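Local structure of heterokaryon incompatibility protein s (Podospora anserina, 2WVQ) at residues A[32-37]-A[152-157]; A[17-22]-A[64-69]. The protein drives heterokaryon incompatibility in the fungus, forming the [het-s] prion through its C-terminal prion domain, which is separate from the globular N-terminal domain described here. The protein carries 2 engineered substitutions. One frame throughout, in Å; residues are numbered along the deposited sequence.

Contact 1 (A[32-37]-A[152-157]); sequences VQLGRH and WALYDG. Engineered in segment 32-37: His37 (natural residue Pro).
Val32 sets its CB over one face of the Trp152 indole, 4.3 Å from the centroid of the six-membered ring, a CH-pi contact. An unusual, nearly eclipsed chi1 of 19° directs its CG2 to Leu154 instead, where it meets CD1 at 3.6 Å. Gln33 uses both its backbone N and its O on strand 152-154. The N gives an almost straight bond to Trp152 O, 177° at the hydrogen and 2.9 Å long. The O takes the N-H of Leu154 at 2.8 Å. Its side chain runs along the other face of the two-stranded parallel sheet, where NE2 lies 3.7 Å from Ala153 CB. Leu34 is side by side with Leu154, CD2 to CD1 3.7 Å, and both leucines pack on helix 157-176, Leu34 also on helix 42-62. Gly35 N closes the pairing on Leu154 O at 2.9 Å, and its CA comes near the Tyr155 ring. At the engineered His37, a water accepts from the backbone N and donates to Tyr155 O, continuing the link beyond the strands. The three direct backbone bonds thus set the register, while Val32, Leu34, Trp152 and Leu154 form an apolar, buried face.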
ATOM      1  N   VAL A  32      -4.616 -13.632   9.515  1.00 37.77           N
ATOM      2  CA  VAL A  32      -3.454 -12.870  10.013  1.00 37.51           C
ATOM      3  C   VAL A  32      -2.993 -13.071  11.467  1.00 36.85           C
ATOM      4  O   VAL A  32      -3.739 -12.922  12.437  1.00 35.19           O
ATOM      5  CB  VAL A  32      -3.288 -11.391   9.435  1.00 38.49           C
ATOM      6  CG1 VAL A  32      -4.557 -10.804   8.819  1.00 37.34           C
ATOM      7  CG2 VAL A  32      -2.532 -10.433  10.398  1.00 37.84           C
ATOM      8  N   GLN A  33      -1.723 -13.469  11.553  1.00 36.27           N
ATOM      9  CA  GLN A  33      -1.012 -13.690  12.798  1.00 34.33           C
ATOM     10  C   GLN A  33      -0.086 -12.496  13.084  1.00 33.02           C
ATOM     11  O   GLN A  33       0.266 -11.730  12.179  1.00 31.44           O
ATOM     12  CB  GLN A  33      -0.151 -14.942  12.669  1.00 35.45           C
ATOM     13  CG  GLN A  33      -0.875 -16.263  12.494  1.00 37.11           C
ATOM     14  CD  GLN A  33       0.055 -17.335  11.945  1.00 40.20           C
ATOM     15  OE1 GLN A  33      -0.288 -18.503  11.893  1.00 41.82           O
ATOM     16  NE2 GLN A  33       1.250 -16.927  11.540  1.00 44.49           N
ATOM     17  N   LEU A  34       0.281 -12.306  14.355  1.00 31.15           N
ATOM     18  CA  LEU A  34       1.267 -11.280  14.685  1.00 29.62           C
ATOM     19  C   LEU A  34       2.532 -11.960  15.211  1.00 28.55           C
ATOM     20  O   LEU A  34       2.466 -12.848  16.055  1.00 27.82           O
ATOM     21  CB  LEU A  34       0.735 -10.249  15.694  1.00 29.35           C
ATOM     22  CG  LEU A  34      -0.487  -9.418  15.267  1.00 31.33           C
ATOM     23  CD1 LEU A  34      -0.712  -8.323  16.284  1.00 31.98           C
ATOM     24  CD2 LEU A  34      -0.303  -8.821  13.872  1.00 31.97           C
ATOM     25  N   GLY A  35       3.669 -11.491  14.718  1.00 28.50           N
ATOM     26  CA  GLY A  35       4.936 -12.142  15.004  1.00 28.48           C
ATOM     27  C   GLY A  35       5.561 -11.697  16.311  1.00 28.49           C
ATOM     28  O   GLY A  35       5.127 -10.741  16.973  1.00 27.62           O
ATOM     29  N   ARG A  36       6.635 -12.387  16.656  1.00 29.86           N
ATOM     30  CA  ARG A  36       7.304 -12.225  17.930  1.00 30.07           C
ATOM     31  C   ARG A  36       7.627 -10.765  18.257  1.00 29.76           C
ATOM     32  O   ARG A  36       7.594 -10.363  19.428  1.00 29.64           O
ATOM     33  CB  ARG A  36       8.565 -13.122  17.913  1.00 31.46           C
ATOM     34  CG  ARG A  36       9.815 -12.517  18.516  1.00 34.71           C
ATOM     35  CD  ARG A  36      11.023 -12.985  17.731  1.00 40.31           C
ATOM     36  NE  ARG A  36      11.717 -14.045  18.444  1.00 44.15           N
ATOM     37  CZ  ARG A  36      12.783 -13.833  19.214  1.00 44.88           C
ATOM     38  NH1 ARG A  36      13.242 -12.605  19.359  1.00 47.10           N
ATOM     39  NH2 ARG A  36      13.378 -14.832  19.843  1.00 45.28           N
ATOM     40  N   HIS A  37       7.937  -9.979  17.230  1.00 30.08           N
ATOM     41  CA  HIS A  37       8.474  -8.646  17.428  1.00 31.63           C
ATOM     42  C   HIS A  37       7.505  -7.561  17.880  1.00 31.21           C
ATOM     43  O   HIS A  37       7.957  -6.475  18.271  1.00 30.89           O
ATOM     44  CB  HIS A  37       9.376  -8.196  16.254  1.00 32.57           C
ATOM     45  CG  HIS A  37      10.811  -8.621  16.415  1.00 37.32           C
ATOM     46  ND1 HIS A  37      11.246  -9.906  16.152  1.00 39.65           N
ATOM     47  CD2 HIS A  37      11.897  -7.943  16.867  1.00 40.60           C
ATOM     48  CE1 HIS A  37      12.539  -9.995  16.410  1.00 41.35           C
ATOM     49  NE2 HIS A  37      12.956  -8.824  16.861  1.00 43.18           N
ATOM     50  N   TRP A 152      -0.792 -16.277   7.575  1.00 38.92           N
ATOM     51  CA  TRP A 152       0.435 -15.542   7.366  1.00 36.70           C
ATOM     52  C   TRP A 152       0.608 -14.485   8.463  1.00 34.86           C
ATOM     53  O   TRP A 152      -0.358 -14.000   9.034  1.00 35.21           O
ATOM     54  CB  TRP A 152       0.455 -14.948   5.945  1.00 36.60           C
ATOM     55  CG  TRP A 152      -0.648 -13.961   5.752  1.00 35.91           C
ATOM     56  CD1 TRP A 152      -1.943 -14.232   5.430  1.00 35.62           C
ATOM     57  CD2 TRP A 152      -0.556 -12.547   5.911  1.00 35.07           C
ATOM     58  NE1 TRP A 152      -2.667 -13.061   5.377  1.00 35.99           N
ATOM     59  CE2 TRP A 152      -1.834 -12.013   5.650  1.00 34.62           C
ATOM     60  CE3 TRP A 152       0.491 -11.674   6.227  1.00 33.36           C
ATOM     61  CZ2 TRP A 152      -2.097 -10.656   5.722  1.00 35.08           C
ATOM     62  CZ3 TRP A 152       0.226 -10.342   6.300  1.00 34.38           C
ATOM     63  CH2 TRP A 152      -1.054  -9.836   6.051  1.00 35.24           C
ATOM     64  N   ALA A 153       1.845 -14.140   8.776  1.00 32.93           N
ATOM     65  CA  ALA A 153       2.117 -13.245   9.895  1.00 31.34           C
ATOM     66  C   ALA A 153       2.544 -11.857   9.468  1.00 30.44           C
ATOM     67  O   ALA A 153       3.235 -11.689   8.473  1.00 31.96           O
ATOM     68  CB  ALA A 153       3.192 -13.864  10.826  1.00 30.45           C
ATOM     69  N   LEU A 154       2.148 -10.873  10.248  1.00 29.27           N
ATOM     70  CA  LEU A 154       2.747  -9.546  10.218  1.00 28.87           C
ATOM     71  C   LEU A 154       3.940  -9.527  11.180  1.00 29.59           C
ATOM     72  O   LEU A 154       3.767  -9.699  12.388  1.00 29.76           O
ATOM     73  CB  LEU A 154       1.745  -8.493  10.670  1.00 28.24           C
ATOM     74  CG  LEU A 154       0.513  -8.313   9.777  1.00 27.86           C
ATOM     75  CD1 LEU A 154      -0.523  -7.401  10.416  1.00 25.18           C
ATOM     76  CD2 LEU A 154       0.973  -7.749   8.451  1.00 26.73           C
ATOM     77  N   TYR A 155       5.135  -9.289  10.647  1.00 30.06           N
ATOM     78  CA  TYR A 155       6.371  -9.437  11.432  1.00 30.86           C
ATOM     79  C   TYR A 155       6.946  -8.099  11.931  1.00 32.47           C
ATOM     80  O   TYR A 155       7.906  -8.075  12.731  1.00 33.43           O
ATOM     81  CB  TYR A 155       7.434 -10.228  10.619  1.00 29.70           C
ATOM     82  CG  TYR A 155       7.100 -11.669  10.321  1.00 26.68           C
ATOM     83  CD1 TYR A 155       6.773 -12.076   9.020  1.00 24.62           C
ATOM     84  CD2 TYR A 155       7.155 -12.641  11.319  1.00 24.22           C
ATOM     85  CE1 TYR A 155       6.497 -13.425   8.733  1.00 24.67           C
ATOM     86  CE2 TYR A 155       6.873 -13.974  11.041  1.00 24.94           C
ATOM     87  CZ  TYR A 155       6.527 -14.346   9.743  1.00 25.57           C
ATOM     88  OH  TYR A 155       6.248 -15.665   9.454  1.00 30.37           O
ATOM     89  N   ASP A 156       6.376  -6.982  11.483  1.00 33.27           N
ATOM     90  CA  ASP A 156       6.809  -5.673  11.996  1.00 35.17           C
ATOM     91  C   ASP A 156       5.608  -4.786  12.300  1.00 35.34           C
ATOM     92  O   ASP A 156       4.561  -4.966  11.704  1.00 36.11           O
ATOM     93  CB  ASP A 156       7.737  -4.978  11.000  1.00 35.05           C
ATOM     94  CG  ASP A 156       7.075  -4.763   9.672  1.00 37.33           C
ATOM     95  OD1 ASP A 156       6.941  -5.748   8.908  1.00 38.29           O
ATOM     96  OD2 ASP A 156       6.659  -3.613   9.414  1.00 38.22           O
ATOM     97  N   GLY A 157       5.782  -3.826  13.210  1.00 36.42           N
ATOM     98  CA  GLY A 157       4.727  -2.879  13.606  1.00 36.45           C
ATOM     99  C   GLY A 157       4.155  -2.075  12.444  1.00 37.12           C
ATOM    100  O   GLY A 157       2.942  -1.803  12.387  1.00 37.00           O
TER
HETATM  101  O   HOH W   1       7.909 -10.672  14.383  1.00 29.40           O

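Contact 2 (A[17-22]-A[64-69])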
ATOM      1  N   ASN A  17     -18.505  -9.442  -7.801  1.00 36.89           N
ATOM      2  CA  ASN A  17     -19.412  -8.321  -7.534  1.00 34.93           C
ATOM      3  C   ASN A  17     -19.020  -7.773  -6.150  1.00 32.67           C
ATOM      4  O   ASN A  17     -18.187  -8.393  -5.469  1.00 32.31           O
ATOM      5  CB  ASN A  17     -20.884  -8.751  -7.607  1.00 34.44           C
ATOM      6  CG  ASN A  17     -21.166 -10.005  -6.839  1.00 36.62           C
ATOM      7  OD1 ASN A  17     -21.555 -11.025  -7.429  1.00 40.05           O
ATOM      8  ND2 ASN A  17     -21.011  -9.954  -5.521  1.00 34.14           N
ATOM      9  N   VAL A  18     -19.594  -6.641  -5.750  1.00 29.88           N
ATOM     10  CA  VAL A  18     -19.160  -5.923  -4.571  1.00 28.53           C
ATOM     11  C   VAL A  18     -19.330  -6.764  -3.319  1.00 28.56           C
ATOM     12  O   VAL A  18     -18.426  -6.797  -2.474  1.00 28.68           O
ATOM     13  CB  VAL A  18     -19.868  -4.535  -4.405  1.00 29.36           C
ATOM     14  CG1 VAL A  18     -19.346  -3.788  -3.155  1.00 26.45           C
ATOM     15  CG2 VAL A  18     -19.736  -3.692  -5.664  1.00 28.66           C
ATOM     16  N   ALA A  19     -20.453  -7.484  -3.205  1.00 27.64           N
ATOM     17  CA  ALA A  19     -20.729  -8.286  -2.003  1.00 26.77           C
ATOM     18  C   ALA A  19     -19.709  -9.423  -1.823  1.00 25.89           C
ATOM     19  O   ALA A  19     -19.210  -9.696  -0.710  1.00 25.77           O
ATOM     20  CB  ALA A  19     -22.180  -8.851  -2.054  1.00 26.76           C
ATOM     21  N   GLY A  20     -19.419 -10.070  -2.923  1.00 24.65           N
ATOM     22  CA  GLY A  20     -18.446 -11.142  -2.978  1.00 25.99           C
ATOM     23  C   GLY A  20     -17.034 -10.671  -2.667  1.00 25.46           C
ATOM     24  O   GLY A  20     -16.331 -11.337  -1.900  1.00 26.94           O
ATOM     25  N   LEU A  21     -16.625  -9.524  -3.229  1.00 26.60           N
ATOM     26  CA  LEU A  21     -15.327  -8.865  -2.886  1.00 25.47           C
ATOM     27  C   LEU A  21     -15.301  -8.351  -1.438  1.00 26.07           C
ATOM     28  O   LEU A  21     -14.323  -8.554  -0.712  1.00 24.54           O
ATOM     29  CB  LEU A  21     -15.045  -7.706  -3.853  1.00 26.00           C
ATOM     30  CG  LEU A  21     -14.853  -8.021  -5.355  1.00 28.29           C
ATOM     31  CD1 LEU A  21     -15.007  -6.772  -6.251  1.00 26.28           C
ATOM     32  CD2 LEU A  21     -13.540  -8.789  -5.644  1.00 28.71           C
ATOM     33  N   PHE A  22     -16.393  -7.718  -1.002  1.00 27.13           N
ATOM     34  CA  PHE A  22     -16.546  -7.284   0.404  1.00 26.86           C
ATOM     35  C   PHE A  22     -16.388  -8.407   1.409  1.00 27.62           C
ATOM     36  O   PHE A  22     -15.628  -8.255   2.379  1.00 28.24           O
ATOM     37  CB  PHE A  22     -17.882  -6.577   0.665  1.00 28.13           C
ATOM     38  CG  PHE A  22     -18.128  -6.288   2.120  1.00 27.29           C
ATOM     39  CD1 PHE A  22     -17.611  -5.128   2.707  1.00 28.29           C
ATOM     40  CD2 PHE A  22     -18.840  -7.163   2.897  1.00 25.85           C
ATOM     41  CE1 PHE A  22     -17.816  -4.867   4.059  1.00 24.01           C
ATOM     42  CE2 PHE A  22     -19.079  -6.905   4.280  1.00 24.94           C
ATOM     43  CZ  PHE A  22     -18.572  -5.758   4.847  1.00 26.95           C
ATOM     44  N   LYS A  64     -26.731  -3.097   3.932  1.00 25.62           N
ATOM     45  CA  LYS A  64     -27.452  -4.331   3.566  1.00 27.30           C
ATOM     46  C   LYS A  64     -26.791  -5.015   2.351  1.00 27.07           C
ATOM     47  O   LYS A  64     -27.452  -5.392   1.365  1.00 27.16           O
ATOM     48  CB  LYS A  64     -28.954  -4.044   3.316  1.00 26.63           C
ATOM     49  CG  LYS A  64     -29.605  -3.338   4.482  1.00 28.99           C
ATOM     50  CD  LYS A  64     -31.128  -3.152   4.301  1.00 30.09           C
ATOM     51  CE  LYS A  64     -31.852  -3.120   5.671  1.00 36.76           C
ATOM     52  NZ  LYS A  64     -31.503  -1.933   6.504  1.00 36.31           N
ATOM     53  N   ILE A  65     -25.471  -5.157   2.440  1.00 25.96           N
ATOM     54  CA  ILE A  65     -24.629  -5.678   1.378  1.00 26.62           C
ATOM     55  C   ILE A  65     -25.086  -7.019   0.797  1.00 27.14           C
ATOM     56  O   ILE A  65     -24.998  -7.249  -0.409  1.00 27.64           O
ATOM     57  CB  ILE A  65     -23.090  -5.770   1.891  1.00 25.74           C
ATOM     58  CG1 ILE A  65     -22.139  -6.207   0.763  1.00 29.24           C
ATOM     59  CG2 ILE A  65     -22.971  -6.716   3.058  1.00 22.21           C
ATOM     60  CD1 ILE A  65     -21.617  -5.093  -0.132  1.00 30.18           C
ATOM     61  N   ASN A  66     -25.577  -7.900   1.652  1.00 28.68           N
ATOM     62  CA  ASN A  66     -26.005  -9.227   1.227  1.00 30.58           C
ATOM     63  C   ASN A  66     -27.438  -9.346   0.677  1.00 31.64           C
ATOM     64  O   ASN A  66     -27.795 -10.371   0.078  1.00 31.53           O
ATOM     65  CB  ASN A  66     -25.821 -10.194   2.381  1.00 30.67           C
ATOM     66  CG  ASN A  66     -24.406 -10.517   2.610  1.00 33.73           C
ATOM     67  OD1 ASN A  66     -23.979 -10.647   3.765  1.00 37.19           O
ATOM     68  ND2 ASN A  66     -23.616 -10.587   1.513  1.00 30.50           N
ATOM     69  N   ASP A  67     -28.231  -8.292   0.862  1.00 32.21           N
ATOM     70  CA  ASP A  67     -29.661  -8.316   0.507  1.00 31.96           C
ATOM     71  C   ASP A  67     -29.972  -7.410  -0.670  1.00 31.65           C
ATOM     72  O   ASP A  67     -30.896  -7.684  -1.430  1.00 32.31           O
ATOM     73  CB  ASP A  67     -30.530  -7.883   1.695  1.00 32.49           C
ATOM     74  CG  ASP A  67     -30.317  -8.732   2.940  1.00 32.59           C
ATOM     75  OD1 ASP A  67     -30.142  -9.975   2.860  1.00 34.16           O
ATOM     76  OD2 ASP A  67     -30.400  -8.152   4.030  1.00 33.81           O
ATOM     77  N   ASP A  68     -29.196  -6.339  -0.808  1.00 30.72           N
ATOM     78  CA  ASP A  68     -29.378  -5.328  -1.836  1.00 30.76           C
ATOM     79  C   ASP A  68     -28.734  -5.775  -3.177  1.00 30.43           C
ATOM     80  O   ASP A  68     -27.514  -5.944  -3.259  1.00 29.49           O
ATOM     81  CB  ASP A  68     -28.825  -3.982  -1.328  1.00 31.25           C
ATOM     82  CG  ASP A  68     -29.048  -2.818  -2.303  1.00 32.95           C
ATOM     83  OD1 ASP A  68     -28.830  -1.659  -1.905  1.00 37.13           O
ATOM     84  OD2 ASP A  68     -29.403  -3.033  -3.465  1.00 33.21           O
ATOM     85  N   PRO A  69     -29.573  -5.979  -4.227  1.00 29.88           N
ATOM     86  CA  PRO A  69     -29.093  -6.493  -5.503  1.00 28.92           C
ATOM     87  C   PRO A  69     -28.075  -5.617  -6.230  1.00 28.42           C
ATOM     88  O   PRO A  69     -27.314  -6.156  -7.016  1.00 27.39           O
ATOM     89  CB  PRO A  69     -30.367  -6.678  -6.328  1.00 29.65           C
ATOM     90  CG  PRO A  69     -31.400  -5.787  -5.670  1.00 30.38           C
ATOM     91  CD  PRO A  69     -31.039  -5.800  -4.216  1.00 30.54           C
TER
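Ala19, in the first turn of helix 18-28, faces Ile65 in the turn that follows helix 42-62, with their CA atoms 5.8 Å apart and no hydrogen bond between the two segments. Ile65 carries the contact, its side chain laid against Val18, Ala19 and Phe22. CG1 extends anti to the backbone N (chi1 -175°), which carries it to the helix surface, 3.9 Å from Ala19 CB and 3.7 Å from Ala19 CA. Beyond it, CD1 meets Val18 CG1 at 4.0 Å, the two side chains crossing at about a right angle. The other branch, CG2, turns to the Phe22 ring and lies 4.1 Å from CE2, while CG1 reaches CD2 of the same ring. Ala19 CB also sits against the backbone, 3.6 Å from Ile65 O.

Around this cluster, Trp59 of helix 42-62 touches both Ile65 and the ring of Phe22, whose plane it meets at about 50°, and Phe71 packs on Ile65. The turn is held from within: Lys64 O accepts from both Asp67 N and Asp68 N, at 3.0 and 2.9 Å. Lys64 itself has positive phi and ends helix 42-62 with a Schellman motif. The residue after the positive-phi position of such a motif is commonly apolar and packs back on the protein, as Ile65 does on Trp59; here it packs the turn after helix 42-62 against the first turn of helix 18-28 in the mainly helical globular (HeLo) domain.

In the fold
From the N terminus the chain enters contact 2 at 17-22, runs along helix 18-28 and reaches strand 32-34, the first half of contact 1. It then follows helix 42-62 to 64-69, where contact 2 closes a loop with 41 residues between its segments. Contact 1 closes only after helices 79-108 and 124-140, at 152-157, with 114 residues between. The segments alternate, so the two loops cross rather than nest. The centres of contact 1 and contact 2 are about 30 Å apart, on opposite sides of the chain's centre. Contact 2 ties helix 18-28 to the turn after helix 42-62, whereas contact 1 joins the chain beyond helix 18-28 to the lead-in of helix 157-176.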